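Local coordinates for protein putative aminooxidase (Propionibacterium acnes, PDB 2B9Y) that probably isomerises free polyunsaturated fatty acids with the aid of a bound FAD, within a fold of the flavin-containing amine oxidase family, at residues Val310-His315 with Thr326-Arg331. Residues are numbered along the deposited sequence; the frame is centred on the assembly and turned at random.
Sequences VMVYYH and TTYLLR. With BU1 (1,4-butanediol), chain G.
Tyr328 and Tyr314 reach the same face of a two-stranded antiparallel hairpin. Over the centre of the Tyr328 ring, a broad flat face suited to a carbon chain, lies C4 of a 1,4-butanediol molecule, 3.5 Å above the plane. At the edge, in plane, sits Val312 O. Tyr314 runs alongside Tyr328, its CB 3.9 Å from CE2 of that ring. With CG anti to the backbone N (chi1 175°), the Tyr314 ring lies beside Thr326, whose OG1 is at the ring edge, 3.6 Å from CD2; its hydroxyl is hydrogen-bonded to Arg316. Thr326, small and beta-branched, suits a strand and fits there. Beta-branched Val312 divides its methyls: CG1 packs on Tyr328 CB at 3.6 Å, whereas CG2 touches the diol. The bond from Met311 N to Tyr328 O is nearly straight (178°), that from Tyr314 N to Thr326 O somewhat bent (162°); between them Tyr328 N to Val312 O is weak. Flexible Met311, bent at chi3, brings CE to 3.9 Å from Leu330 CG. Tyr328 also touches FAD, consistent with a wall of the substrate pocket. On the other face, Tyr313 and Thr327 meet helix 341-354. The hairpin lies between strands 295-297 and 277-288, and helix 166-170 packs on Met311 and Val312.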
ATOM      1  N   VAL A 310       7.429  17.260  -5.321  1.00 30.10           N
ATOM      2  CA  VAL A 310       6.060  17.028  -4.873  1.00 28.89           C
ATOM      3  C   VAL A 310       5.195  16.620  -6.075  1.00 28.64           C
ATOM      4  O   VAL A 310       5.121  17.328  -7.093  1.00 28.03           O
ATOM      5  CB  VAL A 310       5.489  18.285  -4.156  1.00 29.39           C
ATOM      6  CG1 VAL A 310       3.997  18.112  -3.855  1.00 27.81           C
ATOM      7  CG2 VAL A 310       6.324  18.597  -2.833  1.00 27.44           C
ATOM      8  N   MET A 311       4.559  15.458  -5.941  1.00 28.03           N
ATOM      9  CA  MET A 311       3.751  14.883  -7.003  1.00 27.83           C
ATOM     10  C   MET A 311       2.252  15.125  -6.801  1.00 27.87           C
ATOM     11  O   MET A 311       1.463  15.109  -7.760  1.00 27.93           O
ATOM     12  CB  MET A 311       4.015  13.383  -7.072  1.00 27.75           C
ATOM     13  CG  MET A 311       5.469  13.007  -7.319  1.00 27.08           C
ATOM     14  SD  MET A 311       5.618  11.230  -7.533  1.00 26.98           S
ATOM     15  CE  MET A 311       5.299  10.634  -5.862  1.00 24.19           C
ATOM     16  N   VAL A 312       1.875  15.356  -5.548  1.00 27.80           N
ATOM     17  CA  VAL A 312       0.490  15.555  -5.158  1.00 27.78           C
ATOM     18  C   VAL A 312       0.520  16.165  -3.739  1.00 27.77           C
ATOM     19  O   VAL A 312       1.453  15.909  -2.974  1.00 27.27           O
ATOM     20  CB  VAL A 312      -0.320  14.191  -5.182  1.00 28.43           C
ATOM     21  CG1 VAL A 312       0.395  13.109  -4.381  1.00 25.80           C
ATOM     22  CG2 VAL A 312      -1.779  14.344  -4.699  1.00 26.12           C
ATOM     23  N   TYR A 313      -0.480  16.987  -3.427  1.00 26.77           N
ATOM     24  CA  TYR A 313      -0.760  17.402  -2.039  1.00 26.74           C
ATOM     25  C   TYR A 313      -2.262  17.305  -1.753  1.00 26.22           C
ATOM     26  O   TYR A 313      -3.100  17.550  -2.639  1.00 25.31           O
ATOM     27  CB  TYR A 313      -0.231  18.817  -1.714  1.00 26.49           C
ATOM     28  CG  TYR A 313      -0.724  19.905  -2.642  1.00 27.25           C
ATOM     29  CD1 TYR A 313      -1.910  20.578  -2.382  1.00 27.06           C
ATOM     30  CD2 TYR A 313      -0.003  20.258  -3.790  1.00 26.33           C
ATOM     31  CE1 TYR A 313      -2.371  21.535  -3.241  1.00 27.92           C
ATOM     32  CE2 TYR A 313      -0.456  21.239  -4.653  1.00 24.90           C
ATOM     33  CZ  TYR A 313      -1.640  21.866  -4.387  1.00 26.49           C
ATOM     34  OH  TYR A 313      -2.115  22.872  -5.206  1.00 25.68           O
ATOM     35  N   TYR A 314      -2.567  16.956  -0.503  1.00 26.11           N
ATOM     36  CA  TYR A 314      -3.915  16.572  -0.077  1.00 25.80           C
ATOM     37  C   TYR A 314      -4.631  17.671   0.714  1.00 25.54           C
ATOM     38  O   TYR A 314      -4.283  18.011   1.848  1.00 25.61           O
ATOM     39  CB  TYR A 314      -3.825  15.267   0.715  1.00 25.77           C
ATOM     40  CG  TYR A 314      -5.098  14.747   1.347  1.00 25.85           C
ATOM     41  CD1 TYR A 314      -6.369  14.994   0.790  1.00 27.48           C
ATOM     42  CD2 TYR A 314      -5.030  13.954   2.478  1.00 26.14           C
ATOM     43  CE1 TYR A 314      -7.531  14.475   1.393  1.00 27.15           C
ATOM     44  CE2 TYR A 314      -6.187  13.440   3.090  1.00 25.36           C
ATOM     45  CZ  TYR A 314      -7.413  13.689   2.556  1.00 25.44           C
ATOM     46  OH  TYR A 314      -8.511  13.154   3.177  1.00 24.19           O
ATOM     47  N   HIS A 315      -5.676  18.180   0.089  1.00 25.86           N
ATOM     48  CA  HIS A 315      -6.587  19.148   0.670  1.00 25.97           C
ATOM     49  C   HIS A 315      -7.717  18.358   1.344  1.00 26.33           C
ATOM     50  O   HIS A 315      -8.621  17.843   0.684  1.00 26.46           O
ATOM     51  CB  HIS A 315      -7.084  20.047  -0.449  1.00 25.79           C
ATOM     52  CG  HIS A 315      -7.967  21.172  -0.017  1.00 25.93           C
ATOM     53  ND1 HIS A 315      -9.304  21.231  -0.339  1.00 24.44           N
ATOM     54  CD2 HIS A 315      -7.692  22.313   0.654  1.00 27.74           C
ATOM     55  CE1 HIS A 315      -9.816  22.348   0.133  1.00 27.40           C
ATOM     56  NE2 HIS A 315      -8.855  23.031   0.729  1.00 26.86           N
ATOM     57  N   THR A 326      -1.030  17.670   3.580  1.00 26.16           N
ATOM     58  CA  THR A 326       0.068  16.723   3.384  1.00 26.41           C
ATOM     59  C   THR A 326       0.568  16.713   1.929  1.00 27.30           C
ATOM     60  O   THR A 326      -0.233  16.764   0.984  1.00 27.35           O
ATOM     61  CB  THR A 326      -0.291  15.264   3.805  1.00 26.93           C
ATOM     62  OG1 THR A 326      -1.640  14.927   3.415  1.00 26.80           O
ATOM     63  CG2 THR A 326      -0.094  15.058   5.324  1.00 26.58           C
ATOM     64  N   THR A 327       1.888  16.610   1.781  1.00 27.39           N
ATOM     65  CA  THR A 327       2.567  16.539   0.500  1.00 27.40           C
ATOM     66  C   THR A 327       3.225  15.158   0.369  1.00 28.18           C
ATOM     67  O   THR A 327       3.506  14.460   1.380  1.00 27.98           O
ATOM     68  CB  THR A 327       3.645  17.651   0.384  1.00 28.13           C
ATOM     69  OG1 THR A 327       4.679  17.441   1.354  1.00 27.84           O
ATOM     70  CG2 THR A 327       3.031  19.038   0.614  1.00 26.19           C
ATOM     71  N   TYR A 328       3.416  14.739  -0.877  1.00 27.53           N
ATOM     72  CA  TYR A 328       3.839  13.362  -1.186  1.00 27.94           C
ATOM     73  C   TYR A 328       4.926  13.399  -2.270  1.00 27.87           C
ATOM     74  O   TYR A 328       4.749  14.028  -3.317  1.00 27.49           O
ATOM     75  CB  TYR A 328       2.640  12.530  -1.687  1.00 27.11           C
ATOM     76  CG  TYR A 328       1.548  12.501  -0.695  1.00 27.06           C
ATOM     77  CD1 TYR A 328       1.460  11.479   0.223  1.00 26.95           C
ATOM     78  CD2 TYR A 328       0.617  13.548  -0.624  1.00 26.62           C
ATOM     79  CE1 TYR A 328       0.459  11.478   1.188  1.00 28.83           C
ATOM     80  CE2 TYR A 328      -0.360  13.556   0.321  1.00 25.75           C
ATOM     81  CZ  TYR A 328      -0.452  12.531   1.220  1.00 26.01           C
ATOM     82  OH  TYR A 328      -1.445  12.540   2.158  1.00 26.41           O
ATOM     83  N   LEU A 329       6.034  12.725  -1.995  1.00 28.49           N
ATOM     84  CA  LEU A 329       7.161  12.658  -2.919  1.00 28.58           C
ATOM     85  C   LEU A 329       7.899  11.324  -2.776  1.00 28.65           C
ATOM     86  O   LEU A 329       7.884  10.701  -1.713  1.00 28.34           O
ATOM     87  CB  LEU A 329       8.095  13.848  -2.705  1.00 28.06           C
ATOM     88  CG  LEU A 329       8.904  13.883  -1.399  1.00 29.08           C
ATOM     89  CD1 LEU A 329      10.240  13.082  -1.496  1.00 27.18           C
ATOM     90  CD2 LEU A 329       9.175  15.357  -1.010  1.00 28.11           C
ATOM     91  N   LEU A 330       8.539  10.896  -3.868  1.00 29.33           N
ATOM     92  CA  LEU A 330       9.382   9.678  -3.871  1.00 29.80           C
ATOM     93  C   LEU A 330      10.874  10.034  -3.860  1.00 30.35           C
ATOM     94  O   LEU A 330      11.292  11.010  -4.493  1.00 30.06           O
ATOM     95  CB  LEU A 330       9.054   8.779  -5.066  1.00 29.16           C
ATOM     96  CG  LEU A 330       7.831   7.876  -4.914  1.00 29.49           C
ATOM     97  CD1 LEU A 330       7.357   7.263  -6.275  1.00 27.10           C
ATOM     98  CD2 LEU A 330       8.139   6.774  -3.877  1.00 28.73           C
ATOM     99  N   ARG A 331      11.652   9.227  -3.139  1.00 31.59           N
ATOM    100  CA  ARG A 331      13.092   9.462  -2.911  1.00 33.74           C
ATOM    101  C   ARG A 331      13.986   8.474  -3.657  1.00 34.02           C
ATOM    102  O   ARG A 331      15.197   8.621  -3.655  1.00 34.60           O
ATOM    103  CB  ARG A 331      13.409   9.376  -1.404  1.00 33.69           C
ATOM    104  CG  ARG A 331      12.708  10.474  -0.534  1.00 36.78           C
ATOM    105  CD  ARG A 331      13.062  10.383   0.952  1.00 39.42           C
ATOM    106  NE  ARG A 331      14.508  10.228   1.109  1.00 44.18           N
ATOM    107  CZ  ARG A 331      15.116   9.615   2.118  1.00 45.66           C
ATOM    108  NH1 ARG A 331      14.422   9.100   3.126  1.00 48.74           N
ATOM    109  NH2 ARG A 331      16.439   9.541   2.123  1.00 47.02           N
TER
HETATM  110  C1  BU1 G1501      -5.035  12.967  -3.087  1.00 46.45           C
HETATM  111  C2  BU1 G1501      -3.908  12.641  -2.096  1.00 44.48           C
HETATM  112  C3  BU1 G1501      -3.146  11.416  -2.603  1.00 44.59           C
HETATM  113  C4  BU1 G1501      -1.915  11.052  -1.763  1.00 45.57           C
HETATM  114  O5  BU1 G1501      -6.022  13.923  -2.653  1.00 46.80           O
HETATM  115  O6  BU1 G1501      -1.720   9.617  -1.617  1.00 45.55           O
HETATM  116  O   HOH W   1      -4.270  16.778   4.506  1.00 25.39           O